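Local coordinates for protein salt-tolerant glutaminase (Micrococcus luteus, PDB 3AGD) that probably hydrolyses L-glutamine to L-glutamate and ammonium, as a member of the glutaminase family that carries a STAS-type domain behind its catalytic part, at residues T406-L411 against E440-E445; A316-E321 against H330-I335; R85-N90 against D109-N114. All coordinates share one frame; numbering follows the deposited sequence.

Overall arrangement
Interactions 1 and 2 belong to one mixed sheet in the C-terminal part of the chain, their centres 11 Å apart. Strand 326-332 lies between strands 317-323 and 406-417, so H330-I335 of interaction 2 meets T406-L411 of interaction 1 directly: N410 O lies 3.0 Å from L331 N, a probable hydrogen bond, and L331 packs on L409 and L411. Interaction 2 also reaches the second subunit. Interaction 3 is in the glutaminase part, its centre 47 Å from that of interaction 1 and 42 Å from that of interaction 2; it includes N114, an L-glutamate-binding residue. The sheet contacts are therefore remote from the L-glutamate site.

Interaction 1 of 3, residues T406-L411 against E440-E445; sequences TVVLNL and EVEDPE
With its CG anti to the backbone N (chi1 -175°), N410 swings its amide over to E442, whose CG is anti to the carbonyl carbon (chi1 -54°) and whose chain then runs extended. N410 ND2 donates to E442 OE1 at 2.8 Å in a nearly straight bond; the acceptor lies close to the amide plane, while the carboxylate, steeply turned against it, is met on its anti side, with the donor tilted about 30° out of its plane. V408 shares this face: CG1 abuts E442 CD at 3.3 Å, and CG2 lies 4.0 Å from E440 CG. The carboxylate of E440 reaches back past T406 CG2 and pairs with R438 in a salt bridge. On the face of L409 and V441, V441 CG1 meets L411 CD1 at 3.9 Å. L411 CD1 also rests against CG of D443, just past the strand, whose carboxylate is held by the backbone N-H groups of I447 and L448. Four backbone bonds join the parallel strands, from E440 N to V407 O (3.2 Å) through L409 N to E440 O and E442 N to L409 O, ending with L411 N to E442 O (3.0 Å). Strand 406-417, helix 419-434 and strand 438-442 make up a beta-alpha-beta unit; the helix packs on L409 through I425 and V429, and strand 326-332 flanks 406-411.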
# COMPACT_ATOMS: atom_id res chain seq x y z
N THR A 406 13.00 23.28 28.71
CA THR A 406 13.56 23.28 27.37
C THR A 406 13.47 21.92 26.69
O THR A 406 13.70 20.88 27.31
CB THR A 406 15.05 23.72 27.38
OG1 THR A 406 15.14 25.07 27.86
CG2 THR A 406 15.64 23.66 25.98
N VAL A 407 13.12 21.94 25.42
CA VAL A 407 13.02 20.73 24.62
C VAL A 407 13.94 20.94 23.42
O VAL A 407 13.75 21.87 22.64
CB VAL A 407 11.57 20.47 24.12
CG1 VAL A 407 11.58 19.36 23.06
CG2 VAL A 407 10.68 20.05 25.29
N VAL A 408 14.95 20.09 23.31
CA VAL A 408 15.87 20.16 22.19
C VAL A 408 15.30 19.22 21.12
O VAL A 408 15.18 18.02 21.35
CB VAL A 408 17.28 19.67 22.58
CG1 VAL A 408 18.21 19.72 21.39
CG2 VAL A 408 17.82 20.53 23.72
N LEU A 409 14.90 19.78 19.98
CA LEU A 409 14.34 18.98 18.89
C LEU A 409 15.43 18.75 17.84
O LEU A 409 15.69 19.61 17.01
CB LEU A 409 13.16 19.72 18.25
CG LEU A 409 11.94 18.89 17.82
CD1 LEU A 409 11.08 19.72 16.87
CD2 LEU A 409 12.39 17.61 17.13
N ASN A 410 16.06 17.58 17.88
CA ASN A 410 17.13 17.25 16.94
C ASN A 410 16.66 16.45 15.72
O ASN A 410 16.13 15.34 15.85
CB ASN A 410 18.24 16.49 17.67
CG ASN A 410 19.44 16.23 16.79
OD1 ASN A 410 19.36 15.49 15.81
ND2 ASN A 410 20.56 16.85 17.13
N LEU A 411 16.89 17.01 14.53
CA LEU A 411 16.49 16.39 13.27
C LEU A 411 17.66 15.85 12.44
O LEU A 411 17.47 15.48 11.28
CB LEU A 411 15.71 17.42 12.43
CG LEU A 411 14.67 18.27 13.15
CD1 LEU A 411 14.08 19.27 12.17
CD2 LEU A 411 13.58 17.40 13.73
N GLU A 440 14.50 24.54 21.07
CA GLU A 440 15.61 24.86 20.19
C GLU A 440 15.76 23.71 19.21
O GLU A 440 16.05 22.58 19.59
CB GLU A 440 16.89 25.12 20.99
CG GLU A 440 17.34 24.02 21.91
CD GLU A 440 18.29 24.56 22.97
OE1 GLU A 440 17.82 25.24 23.91
OE2 GLU A 440 19.51 24.31 22.85
N VAL A 441 15.52 24.02 17.94
CA VAL A 441 15.59 23.03 16.88
C VAL A 441 16.97 22.90 16.26
O VAL A 441 17.47 23.83 15.62
CB VAL A 441 14.58 23.37 15.75
CG1 VAL A 441 14.54 22.24 14.73
CG2 VAL A 441 13.19 23.60 16.34
N GLU A 442 17.59 21.74 16.46
CA GLU A 442 18.91 21.46 15.91
C GLU A 442 18.63 20.81 14.56
O GLU A 442 18.34 19.62 14.47
CB GLU A 442 19.67 20.51 16.83
CG GLU A 442 19.75 21.02 18.27
CD GLU A 442 20.63 20.15 19.15
OE1 GLU A 442 20.52 18.91 19.07
OE2 GLU A 442 21.41 20.72 19.95
N ASP A 443 18.72 21.62 13.50
CA ASP A 443 18.44 21.18 12.14
C ASP A 443 19.60 21.53 11.20
O ASP A 443 19.49 22.44 10.39
CB ASP A 443 17.14 21.86 11.69
CG ASP A 443 16.62 21.34 10.37
OD1 ASP A 443 17.06 20.26 9.92
OD2 ASP A 443 15.74 22.01 9.78
N PRO A 444 20.72 20.80 11.30
CA PRO A 444 21.90 21.03 10.46
C PRO A 444 21.62 21.22 8.97
O PRO A 444 22.05 22.20 8.38
CB PRO A 444 22.80 19.83 10.76
CG PRO A 444 21.83 18.77 11.26
CD PRO A 444 20.90 19.58 12.12
N GLU A 445 20.89 20.28 8.36
CA GLU A 445 20.57 20.39 6.94
C GLU A 445 19.26 21.14 6.72
O GLU A 445 18.67 21.05 5.65
CB GLU A 445 20.48 19.01 6.30
CG GLU A 445 21.82 18.41 5.89
CD GLU A 445 22.68 18.04 7.08
OE1 GLU A 445 22.24 17.20 7.89
OE2 GLU A 445 23.80 18.59 7.19

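Interaction 2 of 3, residues A316-E321 against H330-I335; sequences AVRFVE and HLQGVI
A classic beta bulge interrupts the antiparallel hairpin of strands 317-323 and 326-332, with R318 and F319 both set opposite H330. H330 O takes the N-H of R318 at 2.7 Å, in the carbonyl plane, and a weak bond from F319 N; H330 N returns a bond to F319 O. Beyond the bulge, V317 and L331 form a non-hydrogen-bonded pair, and Q332 N donates to A316 O at 2.9 Å. The side chains of F319 and H330 run alongside each other and their rings form an offset stack, centroids 4.3 Å apart and planes inclined by 23°. F319 CZ sits over the rim of the imidazole, 3.3 Å from H330 CG, while H330 CB makes a CH-pi contact over the phenyl face. On R318 the chain is extended from CG to NE, and Q332 crosses it at about a right angle. R318 NH1 donates to Q332 OE1 at 2.6 Å, almost in the guanidinium plane, although the amide stands nearly perpendicular to that plane. Q332 NE2 bonds to T315 O, and Q332 OE1 also accepts from Q332 NE2 of the second subunit. R318 O of this chain is hydrogen-bonded to R318 NH2 of the second subunit, and R318 packs on F319 of that subunit. Two residues facing one across a hairpin define the classic bulge, here in a hairpin at the subunit interface.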
# COMPACT_ATOMS: atom_id res chain seq x y z
N ALA A 316 9.79 7.10 14.24
CA ALA A 316 10.18 8.45 13.85
C ALA A 316 10.81 9.11 15.08
O ALA A 316 11.59 10.05 14.96
CB ALA A 316 8.95 9.23 13.39
N VAL A 317 10.45 8.61 16.26
CA VAL A 317 11.03 9.13 17.49
C VAL A 317 12.19 8.20 17.85
O VAL A 317 11.97 7.06 18.28
CB VAL A 317 10.00 9.14 18.65
CG1 VAL A 317 10.67 9.60 19.93
CG2 VAL A 317 8.84 10.08 18.31
N ARG A 318 13.41 8.67 17.65
CA ARG A 318 14.61 7.89 17.94
C ARG A 318 14.74 7.67 19.46
O ARG A 318 15.10 6.59 19.91
CB ARG A 318 15.85 8.61 17.38
CG ARG A 318 17.15 7.82 17.44
CD ARG A 318 18.28 8.63 16.80
NE ARG A 318 19.59 7.98 16.86
CZ ARG A 318 19.99 6.99 16.06
NH1 ARG A 318 19.19 6.53 15.10
NH2 ARG A 318 21.20 6.48 16.20
N PHE A 319 14.47 8.72 20.23
CA PHE A 319 14.52 8.65 21.69
C PHE A 319 14.08 9.97 22.32
O PHE A 319 14.04 11.01 21.67
CB PHE A 319 15.92 8.27 22.20
CG PHE A 319 16.97 9.34 22.01
CD1 PHE A 319 18.06 9.12 21.16
CD2 PHE A 319 16.92 10.54 22.72
CE1 PHE A 319 19.07 10.07 21.03
CE2 PHE A 319 17.93 11.50 22.59
CZ PHE A 319 19.00 11.27 21.74
N VAL A 320 13.73 9.90 23.60
CA VAL A 320 13.32 11.07 24.37
C VAL A 320 13.97 10.90 25.74
O VAL A 320 13.61 10.01 26.50
CB VAL A 320 11.79 11.13 24.57
CG1 VAL A 320 11.40 12.46 25.19
CG2 VAL A 320 11.09 10.93 23.24
N GLU A 321 14.95 11.76 26.03
CA GLU A 321 15.65 11.67 27.30
C GLU A 321 15.48 12.97 28.08
O GLU A 321 15.13 13.99 27.50
CB GLU A 321 17.13 11.37 27.04
CG GLU A 321 17.29 10.23 26.05
CD GLU A 321 18.73 9.77 25.87
OE1 GLU A 321 19.63 10.63 25.79
OE2 GLU A 321 18.94 8.54 25.79
N HIS A 330 15.00 13.35 19.92
CA HIS A 330 15.65 13.12 18.63
C HIS A 330 14.77 12.32 17.66
O HIS A 330 14.29 11.23 17.99
CB HIS A 330 16.98 12.41 18.83
CG HIS A 330 18.06 13.30 19.37
ND1 HIS A 330 17.90 14.08 20.49
CD2 HIS A 330 19.32 13.54 18.93
CE1 HIS A 330 19.01 14.76 20.72
NE2 HIS A 330 19.89 14.45 19.79
N LEU A 331 14.56 12.88 16.47
CA LEU A 331 13.75 12.25 15.43
C LEU A 331 14.63 11.58 14.38
O LEU A 331 15.84 11.82 14.33
CB LEU A 331 12.85 13.31 14.78
CG LEU A 331 12.01 14.16 15.74
CD1 LEU A 331 11.09 15.08 14.95
CD2 LEU A 331 11.19 13.24 16.64
N GLN A 332 14.03 10.75 13.53
CA GLN A 332 14.79 10.05 12.49
C GLN A 332 13.86 9.47 11.43
O GLN A 332 12.64 9.45 11.61
CB GLN A 332 15.59 8.91 13.13
CG GLN A 332 14.71 7.76 13.62
CD GLN A 332 15.45 6.73 14.45
OE1 GLN A 332 16.66 6.58 14.33
NE2 GLN A 332 14.71 6.00 15.28
N GLY A 333 14.44 9.01 10.32
CA GLY A 333 13.69 8.40 9.24
C GLY A 333 13.03 9.32 8.22
O GLY A 333 13.24 10.53 8.22
N VAL A 334 12.24 8.71 7.34
CA VAL A 334 11.50 9.45 6.32
C VAL A 334 10.17 9.83 6.96
O VAL A 334 9.29 8.99 7.13
CB VAL A 334 11.23 8.57 5.08
CG1 VAL A 334 10.23 9.24 4.15
CG2 VAL A 334 12.54 8.32 4.34
N ILE A 335 10.04 11.10 7.32
CA ILE A 335 8.84 11.56 8.00
C ILE A 335 7.73 12.17 7.15
O ILE A 335 7.93 13.16 6.44
CB ILE A 335 9.21 12.56 9.12
CG1 ILE A 335 10.15 11.87 10.11
CG2 ILE A 335 7.95 13.05 9.83
CD1 ILE A 335 10.63 12.77 11.24

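Interaction 3 of 3, residues R85-N90 against D109-N114; sequences RQVGLN and DNAMIN
From CB outward, V87 branches toward the N110-A111 backbone: CG1, anti to the backbone N (chi1 -179°), lies 3.6 Å from A111 N and 4.1 Å from A111 CB, and it also touches N110 C, so this one methyl makes the valine's contact with the 109-114 segment. Next along the chain, G88 O faces N110 and is approached by N110 CA at 3.3 Å in a CA-H...O contact. A water joins the two segments at the same place, donating to G88 O at 2.7 Å and accepting from A111 N at 2.9 Å. That bridge supplies both polar backbone atoms with a partner although neither bonds the other directly. Further on, N90 and D109 run side by side and point the same way. The N90 amide and D109 carboxylate are turned about 80° against each other, and D109 CB comes within 3.3 Å of N90 O. The side chain of N110 leans against the N90 carbonyl: chi1 of 61° turns N110 CG to 3.7 Å from N90 O. Both segments belong to the long loop between helices 80-84 and 114-123. I113 occupies the N-cap position of helix 114-123, and N114 at its start, which binds L-glutamate, is hydrogen-bonded to K67 and N167. V87 packs on A119 and V120 of that helix, A111 on V120 and on Y71 of helix 67-78, while L89 rests on Y71 and, from helix 227-240, on R232 and V236.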
# COMPACT_ATOMS: atom_id res chain seq x y z
N ARG A 85 -8.87 13.85 -19.20
CA ARG A 85 -9.94 14.10 -20.15
C ARG A 85 -9.86 13.10 -21.30
O ARG A 85 -10.86 12.83 -21.96
CB ARG A 85 -9.86 15.52 -20.72
CG ARG A 85 -10.52 16.61 -19.89
CD ARG A 85 -10.71 17.89 -20.72
NE ARG A 85 -9.47 18.67 -20.89
CZ ARG A 85 -8.99 19.52 -19.99
NH1 ARG A 85 -9.64 19.73 -18.84
NH2 ARG A 85 -7.86 20.17 -20.22
N GLN A 86 -8.67 12.53 -21.52
CA GLN A 86 -8.47 11.59 -22.63
C GLN A 86 -8.17 10.16 -22.19
O GLN A 86 -8.25 9.23 -22.99
CB GLN A 86 -7.32 12.06 -23.52
CG GLN A 86 -7.44 13.47 -24.08
CD GLN A 86 -8.59 13.64 -25.06
OE1 GLN A 86 -8.70 14.67 -25.72
NE2 GLN A 86 -9.44 12.63 -25.17
N VAL A 87 -7.82 9.98 -20.92
CA VAL A 87 -7.49 8.66 -20.41
C VAL A 87 -8.20 8.42 -19.08
O VAL A 87 -8.02 9.17 -18.12
CB VAL A 87 -5.95 8.52 -20.20
CG1 VAL A 87 -5.60 7.14 -19.68
CG2 VAL A 87 -5.23 8.80 -21.52
N GLY A 88 -9.03 7.38 -19.03
CA GLY A 88 -9.77 7.08 -17.82
C GLY A 88 -8.98 6.31 -16.78
O GLY A 88 -7.79 6.02 -16.96
N LEU A 89 -9.64 5.99 -15.67
CA LEU A 89 -9.01 5.25 -14.57
C LEU A 89 -9.80 3.98 -14.33
O LEU A 89 -9.60 3.29 -13.32
CB LEU A 89 -9.03 6.09 -13.30
CG LEU A 89 -8.35 7.46 -13.35
CD1 LEU A 89 -8.63 8.23 -12.06
CD2 LEU A 89 -6.86 7.25 -13.55
N ASN A 90 -10.70 3.67 -15.25
CA ASN A 90 -11.54 2.49 -15.13
C ASN A 90 -10.76 1.22 -15.41
O ASN A 90 -10.21 1.03 -16.49
CB ASN A 90 -12.72 2.58 -16.10
CG ASN A 90 -13.68 1.42 -15.96
OD1 ASN A 90 -13.96 0.71 -16.93
ND2 ASN A 90 -14.19 1.22 -14.75
N ASP A 109 -10.66 3.21 -21.28
CA ASP A 109 -10.68 2.92 -19.85
C ASP A 109 -9.45 3.28 -19.01
O ASP A 109 -9.61 3.83 -17.91
CB ASP A 109 -11.05 1.46 -19.63
CG ASP A 109 -12.54 1.20 -19.85
OD1 ASP A 109 -13.31 2.18 -19.86
OD2 ASP A 109 -12.93 0.02 -19.99
N ASN A 110 -8.25 2.96 -19.47
CA ASN A 110 -7.06 3.30 -18.68
C ASN A 110 -5.78 3.24 -19.50
O ASN A 110 -5.78 2.77 -20.63
CB ASN A 110 -6.94 2.39 -17.46
CG ASN A 110 -6.80 0.94 -17.83
OD1 ASN A 110 -7.75 0.16 -17.75
ND2 ASN A 110 -5.60 0.55 -18.25
N ALA A 111 -4.68 3.72 -18.91
CA ALA A 111 -3.38 3.77 -19.57
C ALA A 111 -2.66 2.44 -19.79
O ALA A 111 -1.69 2.40 -20.55
CB ALA A 111 -2.45 4.73 -18.80
N MET A 112 -3.13 1.38 -19.14
CA MET A 112 -2.50 0.06 -19.26
C MET A 112 -2.94 -0.73 -20.49
O MET A 112 -2.21 -1.62 -20.95
CB MET A 112 -2.79 -0.77 -18.00
CG MET A 112 -2.18 -0.19 -16.73
SD MET A 112 -0.38 0.01 -16.82
CE MET A 112 -0.23 1.76 -17.10
N ILE A 113 -4.11 -0.42 -21.03
CA ILE A 113 -4.60 -1.10 -22.22
C ILE A 113 -4.15 -0.31 -23.44
O ILE A 113 -3.94 0.91 -23.36
CB ILE A 113 -6.15 -1.19 -22.23
CG1 ILE A 113 -6.76 0.21 -22.25
CG2 ILE A 113 -6.63 -1.95 -21.00
CD1 ILE A 113 -8.28 0.22 -22.38
N ASN A 114 -3.99 -1.00 -24.56
CA ASN A 114 -3.53 -0.38 -25.79
C ASN A 114 -4.23 0.94 -26.12
O ASN A 114 -3.58 1.96 -26.30
CB ASN A 114 -3.68 -1.36 -26.95
CG ASN A 114 -2.67 -2.49 -26.88
OD1 ASN A 114 -2.12 -2.78 -25.81
ND2 ASN A 114 -2.42 -3.14 -28.01
O HOH W 1 -5.19 5.29 -16.56